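Local coordinates for protein tumor necrosis factor receptor superfamily member grnd (Drosophila melanogaster, PDB 6ZSY) that serves as a cell-surface receptor for the TNF cytokine Eiger, activating JNK signalling, with this chain being its extracellular cysteine-rich domain, at residues A[5-15]-A[18-28]. Sequence-based numbering, arbitrary orientation.
Sequences DCHGTICHPVN and CYVATERCHPC
C6 and C18, joined SG to SG at 2.1 Å, and C11 with C25 form the two disulfides that tie the loop 5-15 to a β-hairpin in this extracellular cysteine-rich domain of a TNF receptor, a small fold in which disulfides stand in for a large hydrophobic core. C6 buries the most surface here. With SG anti to the carbonyl carbon (chi1 -72°), its sulfur reaches the hairpin, making with C18 a link that only cysteine can form and lying 3.4 Å from R24 C. C25 suits strand 24-27 because its side chain faces the loop: its SG bonds C11 SG, and T9 CG2 packs against that sulfur at 3.6 Å.

E23 and R24 together face Y19 as a G1 β-bulge, in which E23 takes the left-handed backbone conformation usually given to glycine. Its chain bends at chi2 (-72°) and brings OE1 to C6 N at 2.7 Å, an almost straight bond that meets the carboxylate from above its plane. Replacing E23 by an alanine removes that carboxylate and would probably leave the C6 amide without its acceptor. The backbone of E23 contributes too: its O takes a CA-H...O contact from C6 CA at 3.3 Å and lies at the edge of the H7 ring, while a water donates to both C6 O and E23 O. At the far end the hairpin leads through P27, the N-cap, into helix 28-32, whose C28 is disulfide-bonded to C48; there C28 N donates to N15 O at 2.9 Å, tying the loop's end to the helix's first residue.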
loop_
_atom_site.group_PDB
_atom_site.type_symbol
_atom_site.label_atom_id
_atom_site.label_comp_id
_atom_site.label_asym_id
_atom_site.label_seq_id
_atom_site.Cartn_x
_atom_site.Cartn_y
_atom_site.Cartn_z
ATOM N N ASP A 5 13.470 -2.697 -3.566
ATOM C CA ASP A 5 12.111 -2.271 -3.232
ATOM C C ASP A 5 12.097 -0.766 -3.159
ATOM O O ASP A 5 12.791 -0.161 -2.312
ATOM C CB ASP A 5 11.652 -2.813 -1.896
ATOM C CG ASP A 5 11.176 -4.196 -1.926
ATOM O OD1 ASP A 5 11.142 -4.903 -2.935
ATOM O OD2 ASP A 5 10.691 -4.660 -0.831
ATOM N N CYS A 6 11.306 -0.130 -4.022
ATOM C CA CYS A 6 11.123 1.312 -3.991
ATOM C C CYS A 6 12.459 2.072 -4.067
ATOM O O CYS A 6 12.576 3.174 -3.528
ATOM C CB CYS A 6 10.285 1.773 -2.817
ATOM S SG CYS A 6 8.540 1.299 -3.111
ATOM N N HIS A 7 13.444 1.486 -4.764
ATOM C CA HIS A 7 14.718 2.158 -4.958
ATOM C C HIS A 7 15.360 2.537 -3.618
ATOM O O HIS A 7 16.119 3.494 -3.519
ATOM C CB HIS A 7 14.607 3.395 -5.839
ATOM C CG HIS A 7 14.053 3.156 -7.180
ATOM N ND1 HIS A 7 14.803 2.957 -8.302
ATOM C CD2 HIS A 7 12.769 3.076 -7.620
ATOM C CE1 HIS A 7 14.031 2.784 -9.357
ATOM N NE2 HIS A 7 12.750 2.840 -8.963
ATOM N N GLY A 8 15.093 1.733 -2.567
ATOM C CA GLY A 8 15.616 1.970 -1.237
ATOM C C GLY A 8 14.823 2.871 -0.341
ATOM O O GLY A 8 15.133 3.005 0.836
ATOM N N THR A 9 13.784 3.532 -0.869
ATOM C CA THR A 9 12.956 4.387 -0.038
ATOM C C THR A 9 12.184 3.546 0.980
ATOM O O THR A 9 11.667 2.499 0.670
ATOM C CB THR A 9 11.966 5.172 -0.927
ATOM O OG1 THR A 9 12.696 6.223 -1.592
ATOM C CG2 THR A 9 10.851 5.821 -0.135
ATOM N N ILE A 10 12.120 4.114 2.205
ATOM C CA ILE A 10 11.286 3.560 3.265
ATOM C C ILE A 10 10.069 4.441 3.382
ATOM O O ILE A 10 10.146 5.636 3.657
ATOM C CB ILE A 10 12.076 3.437 4.584
ATOM C CG1 ILE A 10 13.279 2.488 4.465
ATOM C CG2 ILE A 10 11.153 3.010 5.726
ATOM C CD1 ILE A 10 12.923 1.130 3.875
ATOM N N CYS A 11 8.913 3.858 3.130
ATOM C CA CYS A 11 7.628 4.543 3.100
ATOM C C CYS A 11 7.084 4.716 4.533
ATOM O O CYS A 11 7.627 4.161 5.488
ATOM C CB CYS A 11 6.606 3.744 2.271
ATOM S SG CYS A 11 7.183 3.243 0.594
ATOM N N HIS A 12 6.005 5.474 4.673
ATOM C CA HIS A 12 5.367 5.557 5.989
ATOM C C HIS A 12 4.903 4.162 6.392
ATOM O O HIS A 12 4.259 3.493 5.605
ATOM C CB HIS A 12 4.159 6.511 5.931
ATOM C CG HIS A 12 3.624 6.884 7.240
ATOM N ND1 HIS A 12 2.907 6.005 8.068
ATOM C CD2 HIS A 12 3.699 8.083 7.881
ATOM C CE1 HIS A 12 2.595 6.681 9.152
ATOM N NE2 HIS A 12 3.052 7.933 9.063
ATOM N N PRO A 13 5.194 3.701 7.593
ATOM C CA PRO A 13 4.891 2.293 7.928
ATOM C C PRO A 13 3.415 1.990 8.053
ATOM O O PRO A 13 3.036 0.822 7.936
ATOM C CB PRO A 13 5.585 2.081 9.296
ATOM C CG PRO A 13 5.753 3.457 9.845
ATOM C CD PRO A 13 5.997 4.409 8.665
ATOM N N VAL A 14 2.596 2.983 8.327
ATOM C CA VAL A 14 1.142 2.755 8.482
ATOM C C VAL A 14 0.399 3.252 7.310
ATOM O O VAL A 14 -0.545 2.641 6.737
ATOM C CB VAL A 14 0.653 3.430 9.787
ATOM C CG1 VAL A 14 -0.876 3.298 9.889
ATOM C CG2 VAL A 14 1.347 2.807 10.985
ATOM N N ASN A 15 0.720 4.449 6.810
ATOM C CA ASN A 15 -0.085 5.126 5.825
ATOM C C ASN A 15 0.227 4.703 4.400
ATOM O O ASN A 15 -0.561 5.020 3.521
ATOM C CB ASN A 15 0.101 6.664 5.910
ATOM C CG ASN A 15 -0.406 7.204 7.188
ATOM O OD1 ASN A 15 -1.184 6.591 7.915
ATOM N ND2 ASN A 15 0.045 8.423 7.485
ATOM N N CYS A 18 5.255 0.056 0.037
ATOM C CA CYS A 18 6.048 0.029 -1.184
ATOM C C CYS A 18 5.352 -0.879 -2.173
ATOM O O CYS A 18 5.253 -2.087 -1.955
ATOM C CB CYS A 18 7.449 -0.445 -0.868
ATOM S SG CYS A 18 8.413 -0.648 -2.420
ATOM N N TYR A 19 4.852 -0.285 -3.260
ATOM C CA TYR A 19 4.136 -1.021 -4.305
ATOM C C TYR A 19 5.188 -1.440 -5.336
ATOM O O TYR A 19 5.694 -0.611 -6.087
ATOM C CB TYR A 19 3.086 -0.144 -4.946
ATOM C CG TYR A 19 2.201 -0.803 -5.960
ATOM C CD1 TYR A 19 1.847 -2.133 -5.913
ATOM C CD2 TYR A 19 1.642 -0.023 -6.965
ATOM C CE1 TYR A 19 0.982 -2.722 -6.853
ATOM C CE2 TYR A 19 0.786 -0.572 -7.912
ATOM C CZ TYR A 19 0.455 -1.908 -7.869
ATOM O OH TYR A 19 -0.389 -2.413 -8.795
ATOM N N VAL A 20 5.499 -2.740 -5.386
ATOM C CA VAL A 20 6.666 -3.043 -6.248
ATOM C C VAL A 20 6.292 -2.999 -7.705
ATOM O O VAL A 20 7.211 -2.893 -8.516
ATOM C CB VAL A 20 7.302 -4.375 -5.874
ATOM C CG1 VAL A 20 7.898 -4.343 -4.474
ATOM C CG2 VAL A 20 6.276 -5.476 -5.954
ATOM N N ALA A 21 5.003 -2.945 -8.094
ATOM C CA ALA A 21 4.704 -2.757 -9.525
ATOM C C ALA A 21 5.337 -1.484 -10.034
ATOM O O ALA A 21 5.909 -1.459 -11.143
ATOM C CB ALA A 21 3.196 -2.715 -9.732
ATOM N N THR A 22 5.228 -0.396 -9.281
ATOM C CA THR A 22 5.777 0.887 -9.659
ATOM C C THR A 22 7.119 1.186 -8.979
ATOM O O THR A 22 7.786 2.168 -9.378
ATOM C CB THR A 22 4.760 2.020 -9.284
ATOM O OG1 THR A 22 4.565 1.914 -7.885
ATOM C CG2 THR A 22 3.467 1.877 -10.068
ATOM N N GLU A 23 7.447 0.424 -7.953
ATOM C CA GLU A 23 8.576 0.700 -7.060
ATOM C C GLU A 23 8.465 2.129 -6.488
ATOM O O GLU A 23 9.472 2.844 -6.337
ATOM C CB GLU A 23 9.926 0.410 -7.707
ATOM C CG GLU A 23 10.077 -1.055 -8.113
ATOM C CD GLU A 23 10.263 -2.083 -7.000
ATOM O OE1 GLU A 23 10.035 -1.764 -5.810
ATOM O OE2 GLU A 23 10.612 -3.249 -7.336
ATOM N N ARG A 24 7.225 2.493 -6.112
ATOM C CA ARG A 24 6.961 3.744 -5.430
ATOM C C ARG A 24 6.108 3.461 -4.180
ATOM O O ARG A 24 5.372 2.475 -4.124
ATOM C CB ARG A 24 6.188 4.702 -6.329
ATOM C CG ARG A 24 6.912 5.093 -7.610
ATOM C CD ARG A 24 7.958 6.155 -7.366
ATOM N NE ARG A 24 8.723 6.504 -8.543
ATOM C CZ ARG A 24 9.759 6.098 -9.220
ATOM N NH1 ARG A 24 10.806 5.664 -8.505
ATOM N NH2 ARG A 24 9.887 6.038 -10.539
ATOM N N CYS A 25 6.159 4.382 -3.245
ATOM C CA CYS A 25 5.240 4.348 -2.101
ATOM C C CYS A 25 3.822 4.697 -2.532
ATOM O O CYS A 25 3.652 5.649 -3.285
ATOM C CB CYS A 25 5.689 5.315 -1.016
ATOM S SG CYS A 25 7.365 5.021 -0.388
ATOM N N HIS A 26 2.865 3.961 -2.074
ATOM C CA HIS A 26 1.459 4.207 -2.436
ATOM C C HIS A 26 0.641 4.208 -1.143
ATOM O O HIS A 26 0.955 3.558 -0.151
ATOM C CB HIS A 26 0.854 3.179 -3.390
ATOM C CG HIS A 26 1.282 3.364 -4.821
ATOM N ND1 HIS A 26 0.451 3.585 -5.880
ATOM C CD2 HIS A 26 2.529 3.308 -5.376
ATOM C CE1 HIS A 26 1.183 3.682 -6.950
ATOM N NE2 HIS A 26 2.500 3.512 -6.721
ATOM N N PRO A 27 -0.471 4.942 -1.166
ATOM C CA PRO A 27 -1.309 5.046 0.063
ATOM C C PRO A 27 -2.063 3.773 0.363
ATOM O O PRO A 27 -2.756 3.218 -0.475
ATOM C CB PRO A 27 -2.269 6.202 -0.219
ATOM C CG PRO A 27 -2.045 6.601 -1.605
ATOM C CD PRO A 27 -0.932 5.872 -2.207
ATOM N N CYS A 28 -2.013 3.377 1.644
ATOM C CA CYS A 28 -2.779 2.230 2.095
ATOM C C CYS A 28 -4.288 2.474 2.029
ATOM O O CYS A 28 -5.042 1.558 1.764
ATOM C CB CYS A 28 -2.384 1.835 3.514
ATOM S SG CYS A 28 -0.845 0.867 3.568
HETATM O O HOH W 1 10.484 5.035 -4.620
#